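Side-chain contacts in plantazolicin methyltransferase BamL (PDB 5DLY), which probably transfers methyl groups from S-adenosylmethionine to the terminal amine of the desmethyl precursor of the antibiotic plantazolicin: residues R35-I40 and I129-G134; S42-T47 and Y157-D162. All coordinates share one frame; numbering follows the deposited sequence.

Interaction 1: R35-I40 and I129-G134; sequences RETSSI and IHLCFG. With 5D7 (prop-2-en-1-yl 2-[(1S)-1-amino-4-carbamimidamidobutyl]-1,3-thiazole-4-carboxylate), chain B; SAH (S-adenosyl-L-homocysteine), chain C.
Leu-131 lays its CD1 methyl against Thr-37, 3.8 Å from that residue's CB, and the two side chains run alongside each other, pointing opposite ways. The same methyl lies 4.1 Å from CG2 of Ile-40. That isoleucine methyl also meets the rim of the His-130 ring, roughly level with it. CG of Leu-131 lies over one face of the ring, nearer its border than its centre. No hydrogen bond crosses between the two segments.

Thr-37 has two distinct ends. With chi1 at 79°, OG1 sits between the backbone N and the carbonyl carbon, and it bonds back to Asp-33 O in the preceding turn. CG2 is thereby turned to the ligand and lies 3.5 Å from C6 of the 5D7 ester. Leu-131 closes on the same ester, with CD1 3.5 Å from 5D7 O9.

The far side of segment 35-40 is more open. Arg-35, Ser-38 and Ser-39 are partly exposed there, but polar bonds hold them. Arg-35 NE lies 2.8 Å from OE2 of the buried Glu-36 in a salt bridge. Arg-35 also pairs with Glu-178, and Ser-39 OG bonds to Glu-247.

Strand 124-130 ends at His-130. The carbonyls of His-130 and of Leu-131, the first loop residue, each hold one ligand. His-130 O accepts from SAH N at 2.8 Å, and Leu-131 O accepts from 5D7 N at 3.0 Å. 5D7 N stands 3.9 Å from SAH SD. Methyl groups thus shape the ester end of the pocket, while backbone oxygens place the two amines. The short gap to sulfur is consistent with N-methylation at 5D7 N.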
ATOM      1  N   ARG A  35      -3.306  -3.867 -15.661  1.00 17.44           N
ATOM      2  CA  ARG A  35      -3.127  -5.218 -16.195  1.00 17.74           C
ATOM      3  C   ARG A  35      -2.437  -6.159 -15.209  1.00 18.14           C
ATOM      4  O   ARG A  35      -2.805  -7.330 -15.092  1.00 19.14           O
ATOM      5  CB  ARG A  35      -2.332  -5.169 -17.508  1.00 17.64           C
ATOM      6  CG  ARG A  35      -2.230  -6.503 -18.232  1.00 17.27           C
ATOM      7  CD  ARG A  35      -1.317  -6.430 -19.451  1.00 17.55           C
ATOM      8  NE  ARG A  35       0.105  -6.358 -19.090  1.00 17.25           N
ATOM      9  CZ  ARG A  35       0.930  -5.369 -19.434  1.00 17.38           C
ATOM     10  NH1 ARG A  35       0.511  -4.347 -20.178  1.00 17.38           N
ATOM     11  NH2 ARG A  35       2.200  -5.411 -19.049  1.00 16.51           N
ATOM     12  N   GLU A  36      -1.439  -5.642 -14.498  1.00 18.12           N
ATOM     13  CA  GLU A  36      -0.545  -6.501 -13.732  1.00 18.36           C
ATOM     14  C   GLU A  36      -0.735  -6.441 -12.216  1.00 17.96           C
ATOM     15  O   GLU A  36      -0.322  -7.367 -11.514  1.00 18.81           O
ATOM     16  CB  GLU A  36       0.919  -6.204 -14.088  1.00 18.82           C
ATOM     17  CG  GLU A  36       1.281  -6.380 -15.563  1.00 19.37           C
ATOM     18  CD  GLU A  36       1.318  -7.826 -16.048  1.00 20.41           C
ATOM     19  OE1 GLU A  36       1.271  -8.769 -15.229  1.00 21.02           O
ATOM     20  OE2 GLU A  36       1.398  -8.030 -17.276  1.00 20.25           O
ATOM     21  N   THR A  37      -1.344  -5.366 -11.713  1.00 18.17           N
ATOM     22  CA  THR A  37      -1.480  -5.195 -10.259  1.00 18.07           C
ATOM     23  C   THR A  37      -2.913  -5.245  -9.728  1.00 17.79           C
ATOM     24  O   THR A  37      -3.123  -5.276  -8.515  1.00 18.23           O
ATOM     25  CB  THR A  37      -0.761  -3.913  -9.727  1.00 18.13           C
ATOM     26  OG1 THR A  37      -1.548  -2.741  -9.973  1.00 18.76           O
ATOM     27  CG2 THR A  37       0.612  -3.735 -10.360  1.00 18.81           C
ATOM     28  N   SER A  38      -3.907  -5.248 -10.614  1.00 16.94           N
ATOM     29  CA  SER A  38      -5.293  -5.169 -10.148  1.00 16.72           C
ATOM     30  C   SER A  38      -5.710  -6.371  -9.301  1.00 16.24           C
ATOM     31  O   SER A  38      -6.429  -6.196  -8.329  1.00 15.90           O
ATOM     32  CB  SER A  38      -6.274  -4.942 -11.300  1.00 17.09           C
ATOM     33  OG  SER A  38      -6.193  -5.978 -12.254  1.00 18.30           O
ATOM     34  N   SER A  39      -5.253  -7.579  -9.644  1.00 16.39           N
ATOM     35  CA  SER A  39      -5.707  -8.764  -8.912  1.00 16.96           C
ATOM     36  C   SER A  39      -5.149  -8.854  -7.493  1.00 17.28           C
ATOM     37  O   SER A  39      -5.773  -9.462  -6.622  1.00 17.65           O
ATOM     38  CB  SER A  39      -5.462 -10.068  -9.692  1.00 17.43           C
ATOM     39  OG  SER A  39      -4.084 -10.373  -9.814  1.00 17.86           O
ATOM     40  N   ILE A  40      -3.986  -8.249  -7.259  1.00 16.32           N
ATOM     41  CA  ILE A  40      -3.406  -8.236  -5.910  1.00 16.27           C
ATOM     42  C   ILE A  40      -4.140  -7.250  -4.990  1.00 16.00           C
ATOM     43  O   ILE A  40      -4.070  -7.362  -3.769  1.00 15.15           O
ATOM     44  CB  ILE A  40      -1.875  -7.995  -5.924  1.00 17.01           C
ATOM     45  CG1 ILE A  40      -1.207  -8.495  -4.634  1.00 17.45           C
ATOM     46  CG2 ILE A  40      -1.545  -6.530  -6.147  1.00 17.44           C
ATOM     47  CD1 ILE A  40      -1.019  -9.996  -4.550  1.00 18.46           C
ATOM     48  N   ILE A 129      -1.263   1.809   2.515  1.00  7.31           N
ATOM     49  CA  ILE A 129      -0.319   2.414   1.572  1.00  7.38           C
ATOM     50  C   ILE A 129       0.071   1.328   0.578  1.00  7.45           C
ATOM     51  O   ILE A 129       1.035   0.576   0.789  1.00  7.54           O
ATOM     52  CB  ILE A 129       0.948   2.969   2.266  1.00  7.31           C
ATOM     53  CG1 ILE A 129       0.598   3.809   3.511  1.00  7.46           C
ATOM     54  CG2 ILE A 129       1.753   3.785   1.273  1.00  7.41           C
ATOM     55  CD1 ILE A 129       1.820   4.359   4.236  1.00  7.91           C
ATOM     56  N   HIS A 130      -0.684   1.234  -0.513  1.00  7.72           N
ATOM     57  CA  HIS A 130      -0.558   0.112  -1.428  1.00  8.03           C
ATOM     58  C   HIS A 130       0.169   0.513  -2.702  1.00  8.18           C
ATOM     59  O   HIS A 130      -0.290   1.371  -3.461  1.00  7.93           O
ATOM     60  CB  HIS A 130      -1.963  -0.432  -1.752  1.00  8.22           C
ATOM     61  CG  HIS A 130      -1.967  -1.729  -2.503  1.00  8.57           C
ATOM     62  ND1 HIS A 130      -1.656  -2.939  -1.924  1.00  8.95           N
ATOM     63  CD2 HIS A 130      -2.310  -2.001  -3.785  1.00  8.46           C
ATOM     64  CE1 HIS A 130      -1.767  -3.897  -2.830  1.00  8.30           C
ATOM     65  NE2 HIS A 130      -2.174  -3.354  -3.966  1.00  9.18           N
ATOM     66  N   LEU A 131       1.303  -0.146  -2.935  1.00  8.39           N
ATOM     67  CA  LEU A 131       2.087   0.005  -4.162  1.00  8.77           C
ATOM     68  C   LEU A 131       2.445   1.463  -4.507  1.00  9.15           C
ATOM     69  O   LEU A 131       2.398   1.877  -5.681  1.00  9.47           O
ATOM     70  CB  LEU A 131       1.415  -0.760  -5.333  1.00  8.83           C
ATOM     71  CG  LEU A 131       1.071  -2.238  -5.087  1.00  8.96           C
ATOM     72  CD1 LEU A 131       0.378  -2.857  -6.299  1.00  9.12           C
ATOM     73  CD2 LEU A 131       2.318  -3.038  -4.715  1.00  9.48           C
ATOM     74  N   CYS A 132       2.810   2.245  -3.493  1.00  9.34           N
ATOM     75  CA  CYS A 132       3.190   3.646  -3.749  1.00  9.77           C
ATOM     76  C   CYS A 132       4.246   4.254  -2.827  1.00  9.84           C
ATOM     77  O   CYS A 132       4.658   5.386  -3.053  1.00  9.29           O
ATOM     78  CB  CYS A 132       1.957   4.556  -3.768  1.00 10.29           C
ATOM     79  SG  CYS A 132       1.038   4.657  -2.218  1.00 12.12           S
ATOM     80  N   PHE A 133       4.663   3.519  -1.797  1.00 10.23           N
ATOM     81  CA  PHE A 133       5.596   4.052  -0.785  1.00 10.83           C
ATOM     82  C   PHE A 133       6.869   4.648  -1.398  1.00 10.83           C
ATOM     83  O   PHE A 133       7.281   5.753  -1.037  1.00 10.83           O
ATOM     84  CB  PHE A 133       5.945   2.948   0.213  1.00 11.22           C
ATOM     85  CG  PHE A 133       6.571   3.430   1.492  1.00 11.85           C
ATOM     86  CD1 PHE A 133       5.944   4.373   2.290  1.00 12.25           C
ATOM     87  CD2 PHE A 133       7.788   2.906   1.908  1.00 12.37           C
ATOM     88  CE1 PHE A 133       6.524   4.799   3.479  1.00 12.74           C
ATOM     89  CE2 PHE A 133       8.366   3.315   3.102  1.00 12.54           C
ATOM     90  CZ  PHE A 133       7.732   4.261   3.889  1.00 12.51           C
ATOM     91  N   GLY A 134       7.457   3.934  -2.353  1.00 10.62           N
ATOM     92  CA  GLY A 134       8.678   4.387  -3.037  1.00 10.87           C
ATOM     93  C   GLY A 134       8.542   5.624  -3.913  1.00 10.85           C
ATOM     94  O   GLY A 134       9.531   6.101  -4.463  1.00 11.86           O
TER
HETATM   95  O9  5D7 B 300       3.141  -4.051  -7.988  1.00 16.75           O
HETATM   96  C6  5D7 B 300       3.797  -3.844  -8.997  1.00 16.40           C
HETATM   97  O7  5D7 B 300       4.397  -4.932  -9.731  1.00 18.14           O
HETATM   98  C8  5D7 B 300       4.363  -6.277  -9.245  1.00 20.46           C
HETATM   99  C2  5D7 B 300       3.982  -2.474  -9.532  1.00 14.60           C
HETATM  100  N3  5D7 B 300       3.290  -1.408  -9.047  1.00 13.79           N
HETATM  101  C4  5D7 B 300       3.559  -0.236  -9.640  1.00 13.23           C
HETATM  102  S5  5D7 B 300       4.732  -0.497 -10.890  1.00 13.61           S
HETATM  103  C1  5D7 B 300       4.857  -2.192 -10.591  1.00 14.40           C
HETATM  104  CA  5D7 B 300       3.010   1.114  -9.395  1.00 12.82           C
HETATM  105  N   5D7 B 300       1.884   0.972  -8.480  1.00 13.74           N
HETATM  106  CB  5D7 B 300       4.063   2.070  -8.817  1.00 12.17           C
HETATM  107  CG  5D7 B 300       4.970   1.489  -7.726  1.00 11.60           C
HETATM  108  CD  5D7 B 300       5.394   2.606  -6.785  1.00 11.40           C
HETATM  109  NE  5D7 B 300       6.365   2.083  -5.832  1.00 11.25           N
HETATM  110  CZ  5D7 B 300       7.690   1.996  -5.958  1.00 10.96           C
HETATM  111  NH2 5D7 B 300       8.380   1.506  -5.023  1.00 11.00           N
HETATM  112  NH1 5D7 B 300       8.271   2.425  -7.006  1.00 10.97           N
HETATM  113  C3  5D7 B 300       5.135  -7.145 -10.205  1.00 22.92           C
HETATM  114  C5  5D7 B 300       4.772  -8.391 -10.437  1.00 24.55           C
HETATM  115  N   SAH C 301      -2.607   2.786  -4.069  1.00 14.97           N
HETATM  116  CA  SAH C 301      -2.674   2.637  -5.559  1.00 16.10           C
HETATM  117  CB  SAH C 301      -1.377   3.139  -6.186  1.00 16.09           C
HETATM  118  CG  SAH C 301      -1.668   3.935  -7.461  1.00 15.90           C
HETATM  119  SD  SAH C 301      -0.190   4.323  -8.362  1.00 15.71           S
HETATM  120  C   SAH C 301      -2.877   1.192  -5.921  1.00 17.07           C
HETATM  121  O   SAH C 301      -3.144   0.355  -5.068  1.00 17.49           O
HETATM  122  OXT SAH C 301      -2.770   0.802  -7.084  1.00 19.18           O
HETATM  123  C5' SAH C 301       0.660   5.422  -7.266  1.00 13.98           C
HETATM  124  C4' SAH C 301      -0.190   6.604  -6.818  1.00 13.56           C
HETATM  125  O4' SAH C 301       0.496   7.311  -5.774  1.00 12.31           O
HETATM  126  C3' SAH C 301      -0.417   7.624  -7.933  1.00 13.34           C
HETATM  127  O3' SAH C 301      -1.829   7.826  -8.139  1.00 14.36           O
HETATM  128  C2' SAH C 301       0.294   8.883  -7.453  1.00 13.09           C
HETATM  129  O2' SAH C 301      -0.317  10.115  -7.848  1.00 13.29           O
HETATM  130  C1' SAH C 301       0.235   8.697  -5.946  1.00 12.38           C
HETATM  131  N9  SAH C 301       1.216   9.491  -5.172  1.00 11.63           N
HETATM  132  C8  SAH C 301       2.541   9.604  -5.412  1.00 11.59           C
HETATM  133  N7  SAH C 301       3.126  10.412  -4.500  1.00 11.43           N
HETATM  134  C5  SAH C 301       2.165  10.815  -3.652  1.00 11.43           C
HETATM  135  C6  SAH C 301       2.120  11.683  -2.468  1.00 11.48           C
HETATM  136  N6  SAH C 301       3.257  12.250  -2.025  1.00 11.48           N
HETATM  137  N1  SAH C 301       0.919  11.856  -1.855  1.00 10.87           N
HETATM  138  C2  SAH C 301      -0.203  11.272  -2.324  1.00 10.95           C
HETATM  139  N3  SAH C 301      -0.238  10.456  -3.410  1.00 10.87           N
HETATM  140  C4  SAH C 301       0.907  10.213  -4.102  1.00 11.28           C

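Interaction 2: S42-T47 and Y157-D162; sequences SISIET and YIVDLD. With 5D7 (prop-2-en-1-yl 2-[(1S)-1-amino-4-carbamimidamidobutyl]-1,3-thiazole-4-carboxylate), chain B.
Tyr-157 brings its ring edge over the helix backbone, with CE2 3.5 Å from Ser-44 O and that oxygen roughly level with the ring. The side chain crosses that of Thr-47 at about a right angle. Thr-47 CG2 approaches the ring obliquely, close to Tyr-157 OH. On the strand itself, Val-159 CG2 rests over one side of the ring, off its centre. The Tyr-157 ring also stacks with Trp-261 of the antiparallel strand 258-265.

A water links the polar ends. It donates to Thr-47 OG1 at 2.8 Å and is hydrogen-bonded to Tyr-157 OH at 2.7 Å. OG1 in turn gives its own proton to Ile-43 O, at 2.7 Å. The chi1 of -65° allows this, since it sets OG1 beside the backbone N and directs CG2 to the tyrosine. Ile-43 O therefore has two donors, Thr-47 OG1 and Thr-47 N, which reach it from opposite faces of its carbonyl plane. Nearer the start of the helix segment, Val-159 CG2 stands 4.0 Å from Ser-44 OG. That hydroxyl bonds weakly to Ile-40 O.

Past the packing, the strand reaches the substrate analog. Both carboxylate oxygens of Asp-160 hold the guanidinium of 5D7: OD1 accepts from 5D7 NE and OD2 from 5D7 NH2, each at 2.9 Å. Gly-134 N also donates to OD2 and helps fix the carboxylate. Leu-161 CD2 touches the ester at 5D7 C6.

Helix 42-47 runs nearly antiparallel to strand 157-160, at 157° with the axes 10.1 Å apart. This is helix-on-sheet packing in a Rossmann-like class I methyltransferase fold, whose strand order is 3-2-1-4-5-7-6, with the substrate analog bound near the C-terminal ends of the parallel strands.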
ATOM      1  N   SER A  42      -7.404  -6.843  -4.225  1.00 14.10           N
ATOM      2  CA  SER A  42      -8.346  -7.488  -3.315  1.00 13.91           C
ATOM      3  C   SER A  42      -7.639  -8.363  -2.290  1.00 12.82           C
ATOM      4  O   SER A  42      -8.103  -8.484  -1.159  1.00 13.09           O
ATOM      5  CB  SER A  42      -9.402  -8.311  -4.059  1.00 14.71           C
ATOM      6  OG  SER A  42      -8.821  -9.397  -4.757  1.00 16.29           O
ATOM      7  N   ILE A  43      -6.536  -8.993  -2.689  1.00 12.43           N
ATOM      8  CA  ILE A  43      -5.767  -9.798  -1.740  1.00 11.30           C
ATOM      9  C   ILE A  43      -5.164  -8.943  -0.622  1.00 10.65           C
ATOM     10  O   ILE A  43      -5.284  -9.276   0.562  1.00 10.29           O
ATOM     11  CB  ILE A  43      -4.724 -10.666  -2.454  1.00 11.72           C
ATOM     12  CG1 ILE A  43      -5.457 -11.700  -3.298  1.00 12.29           C
ATOM     13  CG2 ILE A  43      -3.782 -11.337  -1.459  1.00 11.37           C
ATOM     14  CD1 ILE A  43      -4.586 -12.347  -4.345  1.00 12.97           C
ATOM     15  N   SER A  44      -4.559  -7.817  -0.988  1.00  9.80           N
ATOM     16  CA  SER A  44      -4.022  -6.908   0.014  1.00  9.88           C
ATOM     17  C   SER A  44      -5.095  -6.341   0.936  1.00  9.53           C
ATOM     18  O   SER A  44      -4.877  -6.256   2.143  1.00  9.61           O
ATOM     19  CB  SER A  44      -3.246  -5.783  -0.652  1.00  9.51           C
ATOM     20  OG  SER A  44      -2.133  -6.309  -1.344  1.00  9.97           O
ATOM     21  N   ILE A  45      -6.245  -5.970   0.365  1.00  9.67           N
ATOM     22  CA  ILE A  45      -7.356  -5.433   1.163  1.00  9.83           C
ATOM     23  C   ILE A  45      -7.895  -6.492   2.131  1.00 10.28           C
ATOM     24  O   ILE A  45      -8.043  -6.235   3.327  1.00 10.66           O
ATOM     25  CB  ILE A  45      -8.502  -4.893   0.274  1.00  9.85           C
ATOM     26  CG1 ILE A  45      -8.023  -3.695  -0.564  1.00  9.61           C
ATOM     27  CG2 ILE A  45      -9.719  -4.548   1.131  1.00  9.90           C
ATOM     28  CD1 ILE A  45      -8.938  -3.348  -1.731  1.00  9.60           C
ATOM     29  N   GLU A  46      -8.162  -7.695   1.620  1.00 10.78           N
ATOM     30  CA  GLU A  46      -8.690  -8.741   2.492  1.00 11.50           C
ATOM     31  C   GLU A  46      -7.680  -9.171   3.553  1.00 11.24           C
ATOM     32  O   GLU A  46      -8.065  -9.649   4.628  1.00 11.62           O
ATOM     33  CB  GLU A  46      -9.204  -9.945   1.689  1.00 12.21           C
ATOM     34  CG  GLU A  46     -10.399  -9.644   0.782  1.00 13.88           C
ATOM     35  CD  GLU A  46     -11.639  -9.132   1.513  1.00 14.77           C
ATOM     36  OE1 GLU A  46     -11.756  -9.305   2.739  1.00 15.50           O
ATOM     37  OE2 GLU A  46     -12.516  -8.540   0.848  1.00 16.46           O
ATOM     38  N   THR A  47      -6.391  -8.974   3.270  1.00 10.54           N
ATOM     39  CA  THR A  47      -5.347  -9.273   4.239  1.00 10.46           C
ATOM     40  C   THR A  47      -5.486  -8.311   5.408  1.00 10.50           C
ATOM     41  O   THR A  47      -5.508  -8.755   6.550  1.00 11.08           O
ATOM     42  CB  THR A  47      -3.941  -9.214   3.616  1.00 10.04           C
ATOM     43  OG1 THR A  47      -3.821 -10.243   2.631  1.00 10.17           O
ATOM     44  CG2 THR A  47      -2.846  -9.425   4.666  1.00 10.39           C
ATOM     45  N   TYR A 157      -0.875  -0.677   6.938  1.00  8.24           N
ATOM     46  CA  TYR A 157      -0.401  -1.795   6.119  1.00  8.00           C
ATOM     47  C   TYR A 157       0.199  -1.248   4.829  1.00  8.06           C
ATOM     48  O   TYR A 157      -0.469  -0.532   4.084  1.00  7.88           O
ATOM     49  CB  TYR A 157      -1.533  -2.797   5.840  1.00  8.17           C
ATOM     50  CG  TYR A 157      -1.127  -4.026   5.042  1.00  8.14           C
ATOM     51  CD1 TYR A 157       0.078  -4.681   5.298  1.00  8.28           C
ATOM     52  CD2 TYR A 157      -1.964  -4.549   4.043  1.00  8.27           C
ATOM     53  CE1 TYR A 157       0.449  -5.818   4.576  1.00  8.29           C
ATOM     54  CE2 TYR A 157      -1.606  -5.685   3.323  1.00  8.28           C
ATOM     55  CZ  TYR A 157      -0.388  -6.306   3.589  1.00  8.28           C
ATOM     56  OH  TYR A 157      -0.010  -7.428   2.878  1.00  8.77           O
ATOM     57  N   ILE A 158       1.459  -1.593   4.578  1.00  8.08           N
ATOM     58  CA  ILE A 158       2.240  -1.068   3.458  1.00  8.26           C
ATOM     59  C   ILE A 158       2.665  -2.239   2.590  1.00  8.56           C
ATOM     60  O   ILE A 158       3.225  -3.213   3.100  1.00  8.79           O
ATOM     61  CB  ILE A 158       3.526  -0.352   3.962  1.00  8.29           C
ATOM     62  CG1 ILE A 158       3.189   0.776   4.948  1.00  8.41           C
ATOM     63  CG2 ILE A 158       4.341   0.196   2.788  1.00  8.39           C
ATOM     64  CD1 ILE A 158       4.389   1.352   5.682  1.00  8.58           C
ATOM     65  N   VAL A 159       2.378  -2.167   1.290  1.00  8.38           N
ATOM     66  CA  VAL A 159       2.812  -3.186   0.339  1.00  8.57           C
ATOM     67  C   VAL A 159       3.545  -2.440  -0.760  1.00  8.87           C
ATOM     68  O   VAL A 159       3.017  -1.503  -1.311  1.00  8.80           O
ATOM     69  CB  VAL A 159       1.616  -3.972  -0.259  1.00  8.28           C
ATOM     70  CG1 VAL A 159       2.098  -5.083  -1.188  1.00  8.14           C
ATOM     71  CG2 VAL A 159       0.770  -4.562   0.857  1.00  8.39           C
ATOM     72  N   ASP A 160       4.772  -2.841  -1.066  1.00  9.15           N
ATOM     73  CA  ASP A 160       5.521  -2.172  -2.118  1.00  9.56           C
ATOM     74  C   ASP A 160       6.543  -3.070  -2.789  1.00  9.41           C
ATOM     75  O   ASP A 160       6.820  -4.180  -2.324  1.00  9.24           O
ATOM     76  CB  ASP A 160       6.213  -0.914  -1.569  1.00  9.66           C
ATOM     77  CG  ASP A 160       6.431   0.168  -2.642  1.00 10.00           C
ATOM     78  OD1 ASP A 160       5.778   0.118  -3.719  1.00 10.31           O
ATOM     79  OD2 ASP A 160       7.240   1.088  -2.380  1.00 10.25           O
ATOM     80  N   LEU A 161       7.091  -2.576  -3.895  1.00  9.81           N
ATOM     81  CA  LEU A 161       8.178  -3.253  -4.596  1.00 10.21           C
ATOM     82  C   LEU A 161       9.427  -3.372  -3.734  1.00 10.53           C
ATOM     83  O   LEU A 161       9.722  -2.484  -2.929  1.00 10.76           O
ATOM     84  CB  LEU A 161       8.551  -2.467  -5.850  1.00 10.33           C
ATOM     85  CG  LEU A 161       7.459  -2.244  -6.891  1.00 10.76           C
ATOM     86  CD1 LEU A 161       8.008  -1.382  -8.021  1.00 11.09           C
ATOM     87  CD2 LEU A 161       6.929  -3.561  -7.425  1.00 11.82           C
ATOM     88  N   ASP A 162      10.157  -4.472  -3.928  1.00 11.08           N
ATOM     89  CA  ASP A 162      11.483  -4.661  -3.338  1.00 12.09           C
ATOM     90  C   ASP A 162      12.499  -4.360  -4.427  1.00 12.16           C
ATOM     91  O   ASP A 162      12.436  -4.953  -5.504  1.00 12.32           O
ATOM     92  CB  ASP A 162      11.629  -6.114  -2.866  1.00 13.12           C
ATOM     93  CG  ASP A 162      12.912  -6.370  -2.082  1.00 14.57           C
ATOM     94  OD1 ASP A 162      13.937  -5.706  -2.327  1.00 15.58           O
ATOM     95  OD2 ASP A 162      12.880  -7.279  -1.226  1.00 17.10           O
TER
HETATM   96  O9  5D7 B 300       3.141  -4.051  -7.988  1.00 16.75           O
HETATM   97  C6  5D7 B 300       3.797  -3.844  -8.997  1.00 16.40           C
HETATM   98  O7  5D7 B 300       4.397  -4.932  -9.731  1.00 18.14           O
HETATM   99  C8  5D7 B 300       4.363  -6.277  -9.245  1.00 20.46           C
HETATM  100  C2  5D7 B 300       3.982  -2.474  -9.532  1.00 14.60           C
HETATM  101  N3  5D7 B 300       3.290  -1.408  -9.047  1.00 13.79           N
HETATM  102  C4  5D7 B 300       3.559  -0.236  -9.640  1.00 13.23           C
HETATM  103  S5  5D7 B 300       4.732  -0.497 -10.890  1.00 13.61           S
HETATM  104  C1  5D7 B 300       4.857  -2.192 -10.591  1.00 14.40           C
HETATM  105  CA  5D7 B 300       3.010   1.114  -9.395  1.00 12.82           C
HETATM  106  N   5D7 B 300       1.884   0.972  -8.480  1.00 13.74           N
HETATM  107  CB  5D7 B 300       4.063   2.070  -8.817  1.00 12.17           C
HETATM  108  CG  5D7 B 300       4.970   1.489  -7.726  1.00 11.60           C
HETATM  109  CD  5D7 B 300       5.394   2.606  -6.785  1.00 11.40           C
HETATM  110  NE  5D7 B 300       6.365   2.083  -5.832  1.00 11.25           N
HETATM  111  CZ  5D7 B 300       7.690   1.996  -5.958  1.00 10.96           C
HETATM  112  NH2 5D7 B 300       8.380   1.506  -5.023  1.00 11.00           N
HETATM  113  NH1 5D7 B 300       8.271   2.425  -7.006  1.00 10.97           N
HETATM  114  C3  5D7 B 300       5.135  -7.145 -10.205  1.00 22.92           C
HETATM  115  C5  5D7 B 300       4.772  -8.391 -10.437  1.00 24.55           C
HETATM  116  O   HOH W   1      -1.275  -9.466   1.659  1.00 12.15           O

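Both interactions are buried, and both join helix 23-56 to the central sheet. Interaction 1 uses strand 124-130 and the turn after it. Interaction 2 uses the neighbouring parallel strand 154-160, about two turns farther along the helix. Backbone hydrogen bonds of Ile-129 with Tyr-157 and Val-159 join the two strands, and one between Leu-131 and Val-159 continues past the end of strand 124-130. Interaction 1 is apolar between its segments and touches both ligands, where backbone oxygens hold amines. Interaction 2 is more polar at the helix, and it holds the substrate analog through a carboxylate. The two contacts thus place opposite ends of 5D7's arginine-like part, its amine and its guanidinium.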